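Local coordinates for putative uncharacterized protein (Mycobacterium abscessus, PDB 3RR6), which is of unproven function but belongs to the fumarylacetoacetate hydrolase family and is probably a metal-dependent isomerase or acetylpyruvate hydrolase, at residues T191-G195 and Q196-R200; M221-L224 and P225-I229. All coordinates share one frame; numbering follows the deposited sequence. Where two conformers were deposited one is given.

Contact 1 of 2, residues T191-G195 and Q196-R200; sequences TEVNG and QVRQR. With EDO (1,2-ethanediol), chain J; EDO (1,2-ethanediol), chain Q.
Thr191 and Gln199 run alongside each other on the face that carries Val193, joined where the Thr191 OG1 hydroxyl donates to Gln199 OE1 over 2.8 Å. The donor sits above the amide plane, 40° out of it. A chi1 of -58° turns OG1 toward that oxygen. Gln199 OE1 also accepts from Gly119 N, and its NE2 is bonded to Thr233 OG1, so the buried amide is held at both ends.

In the backbone there is a classic beta bulge: Thr191 O takes both Arg198 N, at 2.8 Å, and Gln199 N, at 3.3 Å. Arg198 has two conformers; in the one modelled here its guanidinium lies across Val193, whose CG2 sits 3.8 Å above the centre of the group, and NH1 donates to Pro239 O.

Val193 to Gln196 is a type I' turn, closed by Gln196 N to Val193 O at 3.0 Å and by the return bond Val193 N to Gln196 O. The Gln196 side chain starts against the same carbonyl, CB 3.4 Å from Val193 O. The result is a beta hairpin with a two-residue loop, Asn194-Gly195; strand 245-250 pairs with strand 188-193, its Val246 packing on Thr191 and Val193, while His117 of strand 115-125 touches the same two side chains.

Contact 2 of 2, residues M221-L224 and P225-I229; sequences MTLL and PGDVI
Asp227 reaches back to the backbone of Leu224, its OD2 accepting the Leu224 N-H at 2.9 Å in a nearly straight bond (171° at the hydrogen). The N-H comes from above the carboxylate plane, 64° out of it. A chi1 of -77° swings the carboxylate back toward Leu224 N, and OD2 also comes within 3.9 Å of Leu223 CD2. The backbone answers in the other direction: Asp227 N donates to Leu224 O, again at 2.9 Å, so the two residues are tied by one side-chain bond and one main-chain bond.

Farther along, Leu223 and Ile229 meet at about a right angle, their CD1 methyls 4.0 Å apart, and Leu224 CB rests on Pro225 CD at 3.6 Å.

Outside this first shell, Lys66 NZ forms a salt bridge to Asp227 OD2 and also donates to Thr222 O, while Ser65 OG bonds OD1. Both carboxylate oxygens thus have partners although the residue is buried. Leu223 packs on Val217 of helix 210-220 and Ile125 of strand 115-125.

Leu224 to Asp227 form a type II beta turn with proline and glycine at its two central positions; Gly226, at positive phi, adopts the left-handed backbone this turn requires. Here the turn leads from helix 210-220 into strand 228-230, within the FAH-family region.

How the contacts relate
Along the chain the two contacts come in series, neither enclosing nor crossing the other. Contact 1 closes first, as the tight turn that brings strand 196-202 back along strand 188-193. The chain then runs through helix 210-220, and contact 2 closes as it turns into strand 228-230. Their centres are about 30 Å apart, on opposite sides of the chain's centre, and their nearest atoms stay about 15 Å from each other. Strand 115-125 connects the two places: its residue His117 touches the hairpin of contact 1, whereas Ile125 bonds to the turn of contact 2.

Contact 1 of 2, residues T191-G195 and Q196-R200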
loop_
_atom_site.group_PDB
_atom_site.type_symbol
_atom_site.label_atom_id
_atom_site.label_comp_id
_atom_site.label_asym_id
_atom_site.label_seq_id
_atom_site.Cartn_x
_atom_site.Cartn_y
_atom_site.Cartn_z
ATOM N N THR A 191 5.981 11.319 -2.743
ATOM C CA THR A 191 4.704 11.791 -2.214
ATOM C C THR A 191 4.585 13.275 -2.486
ATOM O O THR A 191 5.541 14.021 -2.233
ATOM C CB THR A 191 4.613 11.566 -0.704
ATOM O OG1 THR A 191 4.786 10.174 -0.426
ATOM C CG2 THR A 191 3.260 12.039 -0.155
ATOM N N GLU A 192 3.431 13.685 -3.012
ATOM C CA GLU A 192 3.144 15.096 -3.279
ATOM C C GLU A 192 1.903 15.544 -2.519
ATOM O O GLU A 192 0.938 14.798 -2.398
ATOM C CB GLU A 192 2.948 15.348 -4.784
ATOM C CG GLU A 192 4.152 15.049 -5.643
ATOM C CD GLU A 192 3.931 15.345 -7.126
ATOM O OE1 GLU A 192 2.850 15.867 -7.490
ATOM O OE2 GLU A 192 4.857 15.072 -7.925
ATOM N N VAL A 193 1.937 16.769 -2.009
ATOM C CA VAL A 193 0.761 17.405 -1.423
ATOM C C VAL A 193 0.526 18.684 -2.219
ATOM O O VAL A 193 1.396 19.560 -2.276
ATOM C CB VAL A 193 0.956 17.717 0.064
ATOM C CG1 VAL A 193 -0.239 18.508 0.626
ATOM C CG2 VAL A 193 1.178 16.435 0.857
ATOM N N ASN A 194 -0.635 18.762 -2.862
ATOM C CA ASN A 194 -0.978 19.907 -3.721
ATOM C C ASN A 194 0.117 20.201 -4.755
ATOM O O ASN A 194 0.434 21.359 -5.029
ATOM C CB ASN A 194 -1.281 21.134 -2.863
ATOM C CG ASN A 194 -2.337 20.867 -1.827
ATOM O OD1 ASN A 194 -3.254 20.072 -2.056
ATOM N ND2 ASN A 194 -2.210 21.515 -0.671
ATOM N N GLY A 195 0.698 19.130 -5.298
ATOM C CA GLY A 195 1.729 19.217 -6.321
ATOM C C GLY A 195 3.137 19.521 -5.842
ATOM O O GLY A 195 4.042 19.655 -6.665
ATOM N N GLN A 196 3.322 19.646 -4.526
ATOM C CA GLN A 196 4.622 19.950 -3.933
ATOM C C GLN A 196 5.220 18.627 -3.432
ATOM O O GLN A 196 4.542 17.882 -2.722
ATOM C CB GLN A 196 4.439 20.931 -2.773
ATOM C CG GLN A 196 3.822 22.281 -3.181
ATOM C CD GLN A 196 3.348 23.104 -1.994
ATOM O OE1 GLN A 196 3.610 22.763 -0.839
ATOM N NE2 GLN A 196 2.635 24.191 -2.274
ATOM N N VAL A 197 6.465 18.334 -3.803
ATOM C CA VAL A 197 7.089 17.054 -3.430
ATOM C C VAL A 197 7.561 17.088 -1.974
ATOM O O VAL A 197 8.439 17.893 -1.608
ATOM C CB VAL A 197 8.255 16.677 -4.369
ATOM C CG1 VAL A 197 8.905 15.360 -3.915
ATOM C CG2 VAL A 197 7.772 16.566 -5.831
ATOM N N ARG A 198 6.969 16.206 -1.169
ATOM C CA ARG A 198 7.253 16.093 0.265
ATOM C C ARG A 198 8.223 14.957 0.554
ATOM O O ARG A 198 9.080 15.080 1.424
ATOM C CB ARG A 198 5.962 15.823 1.043
ATOM C CG ARG A 198 4.976 16.969 1.063
ATOM C CD ARG A 198 5.313 17.984 2.138
ATOM N NE ARG A 198 4.244 18.960 2.271
ATOM C CZ ARG A 198 3.208 18.823 3.098
ATOM N NH1 ARG A 198 3.106 17.755 3.900
ATOM N NH2 ARG A 198 2.284 19.765 3.124
ATOM N N GLN A 199 8.042 13.827 -0.136
ATOM C CA GLN A 199 8.916 12.665 0.029
ATOM C C GLN A 199 9.404 12.228 -1.336
ATOM O O GLN A 199 8.642 12.253 -2.294
ATOM C CB GLN A 199 8.155 11.479 0.645
ATOM C CG GLN A 199 7.471 11.775 1.976
ATOM C CD GLN A 199 6.795 10.550 2.563
ATOM O OE1 GLN A 199 5.621 10.253 2.267
ATOM N NE2 GLN A 199 7.523 9.834 3.414
ATOM N N ARG A 200 10.658 11.804 -1.416
ATOM C CA ARG A 200 11.182 11.138 -2.619
ATOM C C ARG A 200 12.371 10.268 -2.233
ATOM O O ARG A 200 13.351 10.752 -1.658
ATOM C CB ARG A 200 11.601 12.132 -3.710
ATOM C CG ARG A 200 11.864 11.447 -5.059
ATOM C CD ARG A 200 12.612 12.322 -6.057
ATOM N NE ARG A 200 11.864 13.505 -6.453
ATOM C CZ ARG A 200 11.172 13.659 -7.582
ATOM N NH1 ARG A 200 11.057 12.683 -8.480
ATOM N NH2 ARG A 200 10.568 14.806 -7.813
HETATM C C1 EDO J . 9.187 15.287 -10.815
HETATM O O1 EDO J . 8.351 15.661 -9.714
HETATM C C2 EDO J . 8.777 13.907 -11.309
HETATM O O2 EDO J . 9.868 12.997 -11.135
HETATM C C1 EDO Q . 14.592 13.180 -1.400
HETATM O O1 EDO Q . 15.492 12.092 -1.081
HETATM C C2 EDO Q . 14.541 14.352 -0.420
HETATM O O2 EDO Q . 13.196 14.606 0.026
HETATM O O HOH W 1 0.532 22.949 0.706
#

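Contact 2 of 2, residues M221-L224 and P225-I229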
loop_
_atom_site.group_PDB
_atom_site.type_symbol
_atom_site.label_atom_id
_atom_site.label_comp_id
_atom_site.label_asym_id
_atom_site.label_seq_id
_atom_site.Cartn_x
_atom_site.Cartn_y
_atom_site.Cartn_z
ATOM N N MET A 221 3.074 -14.373 12.173
ATOM C CA MET A 221 1.658 -14.634 11.902
ATOM C C MET A 221 1.460 -15.252 10.530
ATOM O O MET A 221 2.166 -14.914 9.568
ATOM C CB MET A 221 0.841 -13.341 12.006
ATOM C CG MET A 221 1.284 -12.232 11.073
ATOM S SD MET A 221 0.482 -10.651 11.447
ATOM C CE MET A 221 1.364 -10.173 12.940
ATOM N N THR A 222 0.481 -16.142 10.443
ATOM C CA THR A 222 0.034 -16.657 9.157
ATOM C C THR A 222 -0.476 -15.505 8.285
ATOM O O THR A 222 -1.196 -14.612 8.750
ATOM C CB THR A 222 -1.068 -17.704 9.340
ATOM O OG1 THR A 222 -0.517 -18.878 9.948
ATOM C CG2 THR A 222 -1.695 -18.088 8.003
ATOM N N LEU A 223 -0.074 -15.527 7.014
ATOM C CA LEU A 223 -0.529 -14.558 6.025
ATOM C C LEU A 223 -1.486 -15.265 5.066
ATOM O O LEU A 223 -1.290 -16.433 4.721
ATOM C CB LEU A 223 0.651 -13.972 5.267
ATOM C CG LEU A 223 1.598 -13.111 6.114
ATOM C CD1 LEU A 223 2.878 -12.794 5.354
ATOM C CD2 LEU A 223 0.889 -11.829 6.561
ATOM N N LEU A 224 -2.537 -14.561 4.672
ATOM C CA LEU A 224 -3.574 -15.113 3.797
ATOM C C LEU A 224 -3.535 -14.393 2.446
ATOM O O LEU A 224 -3.107 -13.247 2.375
ATOM C CB LEU A 224 -4.938 -14.935 4.457
ATOM C CG LEU A 224 -5.068 -15.611 5.829
ATOM C CD1 LEU A 224 -6.381 -15.236 6.512
ATOM C CD2 LEU A 224 -4.905 -17.129 5.703
ATOM N N PRO A 225 -3.989 -15.060 1.372
ATOM C CA PRO A 225 -4.063 -14.367 0.090
ATOM C C PRO A 225 -4.892 -13.107 0.205
ATOM O O PRO A 225 -6.002 -13.127 0.757
ATOM C CB PRO A 225 -4.740 -15.392 -0.830
ATOM C CG PRO A 225 -4.435 -16.694 -0.214
ATOM C CD PRO A 225 -4.452 -16.450 1.266
ATOM N N GLY A 226 -4.334 -12.015 -0.301
ATOM C CA GLY A 226 -4.947 -10.711 -0.214
ATOM C C GLY A 226 -4.414 -9.829 0.898
ATOM O O GLY A 226 -4.627 -8.622 0.871
ATOM N N ASP A 227 -3.734 -10.413 1.886
ATOM C CA ASP A 227 -3.131 -9.598 2.936
ATOM C C ASP A 227 -2.126 -8.605 2.341
ATOM O O ASP A 227 -1.455 -8.888 1.348
ATOM C CB ASP A 227 -2.442 -10.461 3.996
ATOM C CG ASP A 227 -3.417 -11.114 4.958
ATOM O OD1 ASP A 227 -4.636 -10.807 4.905
ATOM O OD2 ASP A 227 -2.951 -11.941 5.773
ATOM N N VAL A 228 -2.030 -7.454 2.979
ATOM C CA VAL A 228 -1.165 -6.371 2.531
ATOM C C VAL A 228 -0.093 -6.122 3.579
ATOM O O VAL A 228 -0.398 -6.082 4.771
ATOM C CB VAL A 228 -1.982 -5.101 2.303
ATOM C CG1 VAL A 228 -1.079 -3.899 2.021
ATOM C CG2 VAL A 228 -2.965 -5.299 1.148
ATOM N N ILE A 229 1.154 -5.970 3.137
ATOM C CA ILE A 229 2.241 -5.525 4.010
ATOM C C ILE A 229 2.815 -4.219 3.462
ATOM O O ILE A 229 3.359 -4.179 2.354
ATOM C CB ILE A 229 3.383 -6.548 4.151
ATOM C CG1 ILE A 229 2.850 -7.914 4.577
ATOM C CG2 ILE A 229 4.407 -6.012 5.174
ATOM C CD1 ILE A 229 3.906 -9.040 4.495
#